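Local coordinates for protein amorpha-4,11-diene synthase (Artemisia annua, PDB 4GAX) that probably catalyses the metal-dependent cyclisation of farnesyl diphosphate to sesquiterpenes, the deposited chain being a mutant of an alpha-bisabolol synthase, at residues 84-89 against 228-233; 190-195 against 204-209; 210-215 against 531-536. One frame throughout, in Å; residues are numbered along the deposited sequence.

Contact 1. Residues 84-89 against 228-233; sequences VDEIQR and PFYEQQ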
loop_
_atom_site.group_PDB
_atom_site.type_symbol
_atom_site.label_atom_id
_atom_site.label_comp_id
_atom_site.label_asym_id
_atom_site.label_seq_id
_atom_site.Cartn_x
_atom_site.Cartn_y
_atom_site.Cartn_z
ATOM N N VAL A 84 21.072 -5.047 3.646
ATOM C CA VAL A 84 19.992 -4.696 2.724
ATOM C C VAL A 84 18.692 -4.583 3.514
ATOM O O VAL A 84 17.947 -3.614 3.378
ATOM C CB VAL A 84 19.841 -5.753 1.594
ATOM C CG1 VAL A 84 18.544 -5.547 0.823
ATOM C CG2 VAL A 84 21.043 -5.715 0.643
ATOM N N ASP A 85 18.427 -5.571 4.360
ATOM C CA ASP A 85 17.213 -5.540 5.186
ATOM C C ASP A 85 17.138 -4.278 6.061
ATOM O O ASP A 85 16.080 -3.670 6.232
ATOM C CB ASP A 85 17.200 -6.769 6.084
ATOM C CG ASP A 85 15.978 -6.848 6.956
ATOM O OD1 ASP A 85 14.855 -6.677 6.433
ATOM O OD2 ASP A 85 16.134 -7.116 8.169
ATOM N N GLU A 86 18.262 -3.889 6.648
ATOM C CA GLU A 86 18.254 -2.736 7.541
ATOM C C GLU A 86 18.010 -1.455 6.740
ATOM O O GLU A 86 17.232 -0.579 7.147
ATOM C CB GLU A 86 19.568 -2.670 8.305
ATOM C CG GLU A 86 19.718 -3.802 9.287
ATOM C CD GLU A 86 21.120 -3.878 9.853
ATOM O OE1 GLU A 86 21.952 -3.026 9.460
ATOM O OE2 GLU A 86 21.387 -4.784 10.679
ATOM N N ILE A 87 18.654 -1.357 5.583
ATOM C CA ILE A 87 18.435 -0.195 4.722
ATOM C C ILE A 87 16.952 -0.101 4.323
ATOM O O ILE A 87 16.368 0.983 4.336
ATOM C CB ILE A 87 19.335 -0.260 3.473
ATOM C CG1 ILE A 87 20.800 -0.144 3.896
ATOM C CG2 ILE A 87 18.964 0.847 2.478
ATOM C CD1 ILE A 87 21.810 -0.487 2.758
ATOM N N GLN A 88 16.339 -1.238 4.002
ATOM C CA GLN A 88 14.948 -1.246 3.555
ATOM C C GLN A 88 14.005 -0.869 4.692
ATOM O O GLN A 88 13.097 -0.048 4.529
ATOM C CB GLN A 88 14.567 -2.629 2.990
ATOM C CG GLN A 88 15.189 -2.946 1.628
ATOM C CD GLN A 88 14.881 -4.377 1.167
ATOM O OE1 GLN A 88 14.541 -5.243 1.973
ATOM N NE2 GLN A 88 14.997 -4.620 -0.132
ATOM N N ARG A 89 14.208 -1.487 5.847
ATOM C CA ARG A 89 13.353 -1.212 6.993
ATOM C C ARG A 89 13.573 0.174 7.574
ATOM O O ARG A 89 12.655 0.756 8.170
ATOM C CB ARG A 89 13.547 -2.294 8.059
ATOM C CG ARG A 89 13.258 -3.708 7.507
ATOM C CD ARG A 89 13.370 -4.731 8.603
ATOM N NE ARG A 89 12.277 -4.585 9.549
ATOM C CZ ARG A 89 11.944 -5.503 10.451
ATOM N NH1 ARG A 89 12.643 -6.629 10.549
ATOM N NH2 ARG A 89 10.909 -5.294 11.258
ATOM N N PRO A 228 13.474 3.940 15.550
ATOM C CA PRO A 228 13.832 3.975 16.979
ATOM C C PRO A 228 14.266 2.621 17.532
ATOM O O PRO A 228 15.151 2.579 18.393
ATOM C CB PRO A 228 12.526 4.416 17.665
ATOM C CG PRO A 228 11.436 4.015 16.697
ATOM C CD PRO A 228 12.048 4.268 15.340
ATOM N N PHE A 229 13.648 1.532 17.081
ATOM C CA PHE A 229 14.090 0.226 17.547
ATOM C C PHE A 229 15.548 0.006 17.132
ATOM O O PHE A 229 16.370 -0.455 17.932
ATOM C CB PHE A 229 13.201 -0.914 17.033
ATOM C CG PHE A 229 13.774 -2.285 17.302
ATOM C CD1 PHE A 229 13.645 -2.868 18.549
ATOM C CD2 PHE A 229 14.465 -2.974 16.314
ATOM C CE1 PHE A 229 14.186 -4.115 18.815
ATOM C CE2 PHE A 229 15.012 -4.223 16.574
ATOM C CZ PHE A 229 14.867 -4.791 17.832
ATOM N N TYR A 230 15.876 0.346 15.887
ATOM C CA TYR A 230 17.237 0.102 15.391
ATOM C C TYR A 230 18.237 0.949 16.185
ATOM O O TYR A 230 19.300 0.475 16.584
ATOM C CB TYR A 230 17.334 0.410 13.887
ATOM C CG TYR A 230 18.677 0.049 13.271
ATOM C CD1 TYR A 230 18.992 -1.271 12.948
ATOM C CD2 TYR A 230 19.633 1.030 13.018
ATOM C CE1 TYR A 230 20.234 -1.606 12.380
ATOM C CE2 TYR A 230 20.867 0.708 12.459
ATOM C CZ TYR A 230 21.158 -0.606 12.135
ATOM O OH TYR A 230 22.387 -0.913 11.593
ATOM N N GLU A 231 17.868 2.202 16.437
ATOM C CA GLU A 231 18.771 3.148 17.063
ATOM C C GLU A 231 19.159 2.684 18.457
ATOM O O GLU A 231 20.258 2.974 18.927
ATOM C CB GLU A 231 18.138 4.549 17.117
ATOM C CG GLU A 231 19.030 5.594 17.781
ATOM C CD GLU A 231 18.485 7.006 17.670
ATOM O OE1 GLU A 231 17.244 7.176 17.581
ATOM O OE2 GLU A 231 19.305 7.950 17.667
ATOM N N GLN A 232 18.272 1.927 19.099
ATOM C CA GLN A 232 18.512 1.474 20.464
ATOM C C GLN A 232 19.150 0.080 20.549
ATOM O O GLN A 232 19.475 -0.401 21.643
ATOM C CB GLN A 232 17.219 1.549 21.296
ATOM C CG GLN A 232 16.109 0.596 20.871
ATOM C CD GLN A 232 16.293 -0.812 21.424
ATOM O OE1 GLN A 232 16.473 -1.008 22.631
ATOM N NE2 GLN A 232 16.264 -1.801 20.533
ATOM N N GLN A 233 19.325 -0.571 19.405
ATOM C CA GLN A 233 20.000 -1.868 19.386
ATOM C C GLN A 233 21.496 -1.710 19.616
ATOM O O GLN A 233 22.142 -0.878 18.969
ATOM C CB GLN A 233 19.775 -2.565 18.056
ATOM C CG GLN A 233 18.504 -3.344 17.955
ATOM C CD GLN A 233 18.575 -4.317 16.804
ATOM O OE1 GLN A 233 18.877 -3.927 15.671
ATOM N NE2 GLN A 233 18.342 -5.600 17.090
HETATM O O HOH W 1 23.400 -3.352 12.493
#
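OE2 of Glu86 lies at the edge of the Tyr230 ring, in its plane, and carboxylate and ring are turned 60° against each other. The closest touch of acid on ring carbon is the 3.5 Å between Glu86 CD and Tyr230 CE1. Glu86 OE1 stands 3.0 Å from Tyr230 OH, a polar approach at the phenol end. Water 1 joins the same two side chains, donating to Glu86 OE2 at 3.1 Å and lying 2.8 Å from Tyr230 OH. With CG anti to the backbone N (chi1 -174°), Tyr230 carries its ring across to the other helix, where the extended Glu86 chain crosses it at about a right angle. Both ends have further partners: Glu86 OE2 forms a salt bridge with Lys82 one turn earlier, and Tyr230 OH is hydrogen-bonded to the backbone N of Asn237. Tyrosine suits the place because its long ring spans an 8.4 Å gap between the CA atoms of Glu86 and Tyr230 and ends in a polar group. Glutamate fits because its extended chain brings one carboxylate to the phenol and Lys82 together. Putting an alanine at Glu86 would probably leave Lys82 without its salt-bridge mate and open a gap beside the Tyr230 ring. The contact joins helix 77-89 to helix 219-232, and Leu240 of helix 238-269 packs on both side chains.

Contact 2. Residues 190-195 against 204-209; sequences IIAKDT and TEIQRA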
loop_
_atom_site.group_PDB
_atom_site.type_symbol
_atom_site.label_atom_id
_atom_site.label_comp_id
_atom_site.label_asym_id
_atom_site.label_seq_id
_atom_site.Cartn_x
_atom_site.Cartn_y
_atom_site.Cartn_z
ATOM N N ILE A 190 4.981 -16.157 23.699
ATOM C CA ILE A 190 5.473 -16.491 25.033
ATOM C C ILE A 190 6.747 -15.708 25.340
ATOM O O ILE A 190 6.894 -15.153 26.424
ATOM C CB ILE A 190 5.820 -17.988 25.148
ATOM C CG1 ILE A 190 4.565 -18.847 25.016
ATOM C CG2 ILE A 190 6.497 -18.286 26.482
ATOM C CD1 ILE A 190 4.876 -20.338 24.973
ATOM N N ILE A 191 7.672 -15.671 24.385
ATOM C CA ILE A 191 8.941 -14.994 24.609
ATOM C C ILE A 191 8.707 -13.503 24.878
ATOM O O ILE A 191 9.295 -12.928 25.789
ATOM C CB ILE A 191 9.912 -15.203 23.423
ATOM C CG1 ILE A 191 10.279 -16.684 23.308
ATOM C CG2 ILE A 191 11.175 -14.392 23.613
ATOM C CD1 ILE A 191 11.011 -17.029 22.011
ATOM N N ALA A 192 7.820 -12.886 24.110
ATOM C CA ALA A 192 7.549 -11.465 24.278
ATOM C C ALA A 192 7.037 -11.180 25.691
ATOM O O ALA A 192 7.401 -10.178 26.291
ATOM C CB ALA A 192 6.563 -10.961 23.220
ATOM N N LYS A 193 6.228 -12.078 26.244
ATOM C CA LYS A 193 5.779 -11.909 27.624
ATOM C C LYS A 193 6.908 -12.158 28.631
ATOM O O LYS A 193 7.045 -11.427 29.610
ATOM C CB LYS A 193 4.601 -12.839 27.939
ATOM C CG LYS A 193 4.383 -13.043 29.429
ATOM C CD LYS A 193 3.327 -14.106 29.724
ATOM C CE LYS A 193 2.979 -14.162 31.214
ATOM N NZ LYS A 193 4.077 -14.726 32.053
ATOM N N ASP A 194 7.700 -13.201 28.398
ATOM C CA ASP A 194 8.790 -13.547 29.304
ATOM C C ASP A 194 9.920 -12.507 29.285
ATOM O O ASP A 194 10.668 -12.381 30.251
ATOM C CB ASP A 194 9.355 -14.941 28.979
ATOM C CG ASP A 194 8.366 -16.055 29.280
ATOM O OD1 ASP A 194 7.352 -15.765 29.950
ATOM O OD2 ASP A 194 8.598 -17.214 28.860
ATOM N N THR A 195 10.051 -11.771 28.188
ATOM C CA THR A 195 11.164 -10.824 28.067
ATOM C C THR A 195 10.789 -9.392 28.434
ATOM O O THR A 195 11.636 -8.488 28.350
ATOM C CB THR A 195 11.821 -10.846 26.662
ATOM O OG1 THR A 195 10.913 -10.332 25.681
ATOM C CG2 THR A 195 12.222 -12.262 26.291
ATOM N N THR A 204 8.458 -5.353 22.747
ATOM C CA THR A 204 7.706 -4.463 21.877
ATOM C C THR A 204 7.917 -4.805 20.406
ATOM O O THR A 204 6.963 -4.846 19.631
ATOM C CB THR A 204 8.044 -2.987 22.183
ATOM O OG1 THR A 204 7.487 -2.656 23.458
ATOM C CG2 THR A 204 7.470 -2.057 21.129
ATOM N N GLU A 205 9.162 -5.052 20.020
ATOM C CA GLU A 205 9.458 -5.384 18.634
ATOM C C GLU A 205 8.833 -6.717 18.193
ATOM O O GLU A 205 8.320 -6.826 17.068
ATOM C CB GLU A 205 10.965 -5.391 18.392
ATOM C CG GLU A 205 11.356 -5.585 16.937
ATOM C CD GLU A 205 11.010 -4.383 16.059
ATOM O OE1 GLU A 205 10.605 -3.319 16.587
ATOM O OE2 GLU A 205 11.162 -4.509 14.829
ATOM N N ILE A 206 8.868 -7.722 19.067
ATOM C CA ILE A 206 8.157 -8.978 18.794
ATOM C C ILE A 206 6.639 -8.734 18.693
ATOM O O ILE A 206 5.977 -9.211 17.783
ATOM C CB ILE A 206 8.408 -9.997 19.905
ATOM C CG1 ILE A 206 9.900 -10.336 19.969
ATOM C CG2 ILE A 206 7.569 -11.264 19.686
ATOM C CD1 ILE A 206 10.288 -11.130 21.220
ATOM N N GLN A 207 6.079 -7.989 19.632
ATOM C CA GLN A 207 4.630 -7.811 19.645
ATOM C C GLN A 207 4.136 -6.979 18.460
ATOM O O GLN A 207 3.047 -7.230 17.945
ATOM C CB GLN A 207 4.154 -7.247 20.983
ATOM C CG GLN A 207 3.247 -8.210 21.779
ATOM C CD GLN A 207 2.137 -8.888 20.930
ATOM O OE1 GLN A 207 1.504 -8.263 20.059
ATOM N NE2 GLN A 207 1.897 -10.177 21.202
ATOM N N ARG A 208 4.935 -6.031 17.978
ATOM C CA ARG A 208 4.498 -5.300 16.779
ATOM C C ARG A 208 4.455 -6.240 15.576
ATOM O O ARG A 208 3.499 -6.212 14.805
ATOM C CB ARG A 208 5.321 -4.027 16.489
ATOM C CG ARG A 208 6.822 -4.209 16.324
ATOM C CD ARG A 208 7.522 -2.858 16.032
ATOM N NE ARG A 208 7.128 -2.325 14.744
ATOM C CZ ARG A 208 7.867 -2.370 13.636
ATOM N NH1 ARG A 208 9.090 -2.893 13.633
ATOM N NH2 ARG A 208 7.375 -1.875 12.517
ATOM N N ALA A 209 5.471 -7.092 15.440
ATOM C CA ALA A 209 5.503 -8.073 14.360
ATOM C C ALA A 209 4.298 -9.016 14.419
ATOM O O ALA A 209 3.670 -9.311 13.391
ATOM C CB ALA A 209 6.810 -8.863 14.402
#
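Ala192 and Ile206 bring their helices together almost antiparallel, with the two CA atoms only 6.1 Å apart. Alanine allows this approach, since its side chain adds only one methyl, and Ala192 CB rests on Ile206 CG2 at 3.7 Å. The beta-branched partner offers two arms. Its CG2 is anti to the backbone N (chi1 -62°, measured to CG1) and meets the alanine methyl, while the longer arm reaches past it, so that Ile206 CD1 lies 4.1 Å from Ile191 CG2, the two isoleucines crossing at about a right angle. Helices 175-194 and 200-211 follow each other in the chain and form an antiparallel helical hairpin within the all-helical N-terminal domain of the terpene synthase. Near the turn, Ser203 OG is hydrogen-bonded to Ala192 O and to Thr195 OG1, and helix 157-167 backs the apolar patch, with Leu160 touching Ile191 and Val157 touching Ile206. On another side of helix 200-211, away from the hairpin partner, Glu205 and Arg208 are linked by a salt bridge, Arg208 NH1 to Glu205 OE2, 2.9 Å. OE2 is met on its syn side by a donor 32° out of the carboxylate plane, while OE2 itself lies close to the guanidinium plane. Arg208 NH2 carries the link onward to Glu222 and Gln225 of helix 219-232.

Contact 3. Residues 210-215 against 531-536; sequences LKKPLW and FLDVLY
Lys212 and Asp533 meet from opposite directions in a loose salt bridge, Lys212 NZ lying 3.6 Å from Asp533 OD2. The last methylene is just as close, with Lys212 CE 3.5 Å from Asp533 OD2, so this oxygen faces the last carbon and the nitrogen of the lysine together. Lysine suits the place because its reach covers the 9.8 Å between the CA atoms of Lys212 and Asp533. The chain leaves the backbone straight, CG anti to the backbone N (chi1 179°), and bends only at chi3 (-70°), which brings the ammonium beside the helix. Asp533 OD2 also faces Lys216 in a long, weak ion pair, an arrangement likely to favour the charged form of the acid.

A second polar link runs through water. Water 2 accepts from Lys212 NZ at 2.7 Å and donates to Asp533 O at 3.1 Å, so the ammonium is tied to both the side chain and the backbone of one residue. That carbonyl belongs to the final turn of helix 519-535, whose end, carrying the negative pole of the helix dipole, is likely to favour a nearby cation. Lys212 itself is the first residue past helix 200-211, in an extended conformation. The contact therefore joins the loop after helix 200-211 to a late helix of the C-terminal alpha-helical domain, the part that houses catalysis in plant terpene synthases.

A van der Waals touch completes the contact: Val534 CG2 lies 3.7 Å from Lys212 NZ, the lysine crossing the valine at about a right angle. Valine, branched and uncharged, borders the ammonium without offering it a polar partner. Farther along the loop, Trp215 meets His530 edge-to-face and hydrogen-bonds Asn508 through NE1.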
loop_
_atom_site.group_PDB
_atom_site.type_symbol
_atom_site.label_atom_id
_atom_site.label_comp_id
_atom_site.label_asym_id
_atom_site.label_seq_id
_atom_site.Cartn_x
_atom_site.Cartn_y
_atom_site.Cartn_z
ATOM N N LEU A 210 3.983 -9.497 15.619
ATOM C CA LEU A 210 2.828 -10.376 15.803
ATOM C C LEU A 210 1.499 -9.683 15.466
ATOM O O LEU A 210 0.568 -10.315 14.946
ATOM C CB LEU A 210 2.798 -10.913 17.240
ATOM C CG LEU A 210 3.948 -11.854 17.623
ATOM C CD1 LEU A 210 3.829 -12.296 19.081
ATOM C CD2 LEU A 210 3.993 -13.063 16.697
ATOM N N LYS A 211 1.404 -8.389 15.770
ATOM C CA LYS A 211 0.212 -7.606 15.430
ATOM C C LYS A 211 0.054 -7.457 13.908
ATOM O O LYS A 211 -1.058 -7.556 13.383
ATOM C CB LYS A 211 0.268 -6.226 16.097
ATOM C CG LYS A 211 -1.070 -5.494 16.186
ATOM C CD LYS A 211 -1.221 -4.745 17.525
ATOM C CE LYS A 211 -1.423 -5.708 18.708
ATOM N NZ LYS A 211 -0.239 -5.814 19.629
ATOM N N LYS A 212 1.154 -7.219 13.203
ATOM C CA LYS A 212 1.115 -7.129 11.741
ATOM C C LYS A 212 2.495 -7.440 11.191
ATOM O O LYS A 212 3.494 -6.796 11.561
ATOM C CB LYS A 212 0.679 -5.726 11.279
ATOM C CG LYS A 212 0.656 -5.579 9.746
ATOM C CD LYS A 212 0.243 -4.167 9.303
ATOM C CE LYS A 212 -1.220 -3.876 9.589
ATOM N NZ LYS A 212 -1.705 -2.716 8.756
ATOM N N PRO A 213 2.579 -8.449 10.317
ATOM C CA PRO A 213 3.917 -8.770 9.830
ATOM C C PRO A 213 4.468 -7.691 8.899
ATOM O O PRO A 213 3.699 -6.907 8.316
ATOM C CB PRO A 213 3.709 -10.082 9.093
ATOM C CG PRO A 213 2.257 -10.100 8.720
ATOM C CD PRO A 213 1.544 -9.367 9.800
ATOM N N LEU A 214 5.794 -7.666 8.785
ATOM C CA LEU A 214 6.526 -6.670 8.025
ATOM C C LEU A 214 6.013 -6.494 6.586
ATOM O O LEU A 214 5.848 -5.362 6.087
ATOM C CB LEU A 214 8.002 -7.087 8.007
ATOM C CG LEU A 214 8.988 -6.233 7.230
ATOM C CD1 LEU A 214 8.969 -4.819 7.786
ATOM C CD2 LEU A 214 10.392 -6.840 7.352
ATOM N N TRP A 215 5.753 -7.615 5.929
ATOM C CA TRP A 215 5.311 -7.610 4.529
ATOM C C TRP A 215 3.996 -6.863 4.348
ATOM O O TRP A 215 3.787 -6.193 3.332
ATOM C CB TRP A 215 5.182 -9.048 4.035
ATOM C CG TRP A 215 4.654 -9.235 2.614
ATOM C CD1 TRP A 215 3.637 -10.069 2.238
ATOM C CD2 TRP A 215 5.120 -8.604 1.402
ATOM N NE1 TRP A 215 3.436 -9.994 0.875
ATOM C CE2 TRP A 215 4.330 -9.105 0.340
ATOM C CE3 TRP A 215 6.110 -7.657 1.116
ATOM C CZ2 TRP A 215 4.504 -8.696 -0.990
ATOM C CZ3 TRP A 215 6.286 -7.252 -0.208
ATOM C CH2 TRP A 215 5.489 -7.777 -1.246
ATOM N N PHE A 531 -2.384 -1.411 1.773
ATOM C CA PHE A 531 -3.079 -0.260 2.361
ATOM C C PHE A 531 -4.515 -0.565 2.779
ATOM O O PHE A 531 -5.055 0.044 3.735
ATOM C CB PHE A 531 -3.057 0.943 1.410
ATOM C CG PHE A 531 -3.767 2.135 1.959
ATOM C CD1 PHE A 531 -3.208 2.861 2.998
ATOM C CD2 PHE A 531 -5.004 2.517 1.464
ATOM C CE1 PHE A 531 -3.861 3.961 3.526
ATOM C CE2 PHE A 531 -5.665 3.627 1.988
ATOM C CZ PHE A 531 -5.088 4.350 3.019
ATOM N N LEU A 532 -5.153 -1.507 2.091
ATOM C CA LEU A 532 -6.560 -1.817 2.399
ATOM C C LEU A 532 -6.694 -2.270 3.841
ATOM O O LEU A 532 -7.726 -2.040 4.484
ATOM C CB LEU A 532 -7.119 -2.903 1.469
ATOM C CG LEU A 532 -7.131 -2.662 -0.050
ATOM C CD1 LEU A 532 -7.360 -3.980 -0.808
ATOM C CD2 LEU A 532 -8.183 -1.649 -0.420
ATOM N N ASP A 533 -5.639 -2.900 4.355
ATOM C CA ASP A 533 -5.641 -3.364 5.741
ATOM C C ASP A 533 -5.678 -2.185 6.708
ATOM O O ASP A 533 -6.229 -2.298 7.797
ATOM C CB ASP A 533 -4.413 -4.243 6.021
ATOM C CG ASP A 533 -4.671 -5.279 7.107
ATOM O OD1 ASP A 533 -5.792 -5.847 7.155
ATOM O OD2 ASP A 533 -3.754 -5.525 7.915
ATOM N N VAL A 534 -5.096 -1.056 6.301
ATOM C CA VAL A 534 -5.124 0.178 7.091
ATOM C C VAL A 534 -6.437 0.914 6.869
ATOM O O VAL A 534 -7.066 1.426 7.805
ATOM C CB VAL A 534 -3.959 1.114 6.684
ATOM C CG1 VAL A 534 -4.182 2.522 7.236
ATOM C CG2 VAL A 534 -2.623 0.532 7.170
ATOM N N LEU A 535 -6.853 0.969 5.613
ATOM C CA LEU A 535 -8.120 1.602 5.263
ATOM C C LEU A 535 -9.268 1.005 6.078
ATOM O O LEU A 535 -10.074 1.731 6.665
ATOM C CB LEU A 535 -8.396 1.408 3.770
ATOM C CG LEU A 535 -8.991 2.574 2.980
ATOM C CD1 LEU A 535 -9.900 2.074 1.856
ATOM C CD2 LEU A 535 -9.703 3.566 3.885
ATOM N N TYR A 536 -9.325 -0.322 6.132
ATOM C CA TYR A 536 -10.450 -0.986 6.776
ATOM C C TYR A 536 -10.091 -1.642 8.111
ATOM O O TYR A 536 -10.602 -2.711 8.432
ATOM C CB TYR A 536 -11.064 -2.015 5.820
ATOM C CG TYR A 536 -11.566 -1.398 4.531
ATOM C CD1 TYR A 536 -10.997 -1.734 3.310
ATOM C CD2 TYR A 536 -12.600 -0.467 4.540
ATOM C CE1 TYR A 536 -11.447 -1.171 2.129
ATOM C CE2 TYR A 536 -13.053 0.107 3.361
ATOM C CZ TYR A 536 -12.473 -0.251 2.160
ATOM O OH TYR A 536 -12.917 0.313 0.986
HETATM O O HOH W 2 -4.054 -2.214 9.955
#

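How the contacts relate
The three contacts lie about 17 to 19 Å apart, centre to centre. Along the chain, contact 2 is nested within the loop closed by contact 1, whereas contacts 1 and 3 alternate their segments. Contacts 2 and 3 come in series and share helix 200-211, which passes directly into the loop of contact 3; helix 219-232 of contact 1 is the next helix. Contact 1 touches both others: Phe229 packs on Glu205, and Arg89 packs on Leu214. Helix 200-211 and the loop after it are thus held by a hairpin partner, by the region of helices 77-89 and 219-232, and by helix 519-535, tying the N-terminal helices to the probable catalytic domain.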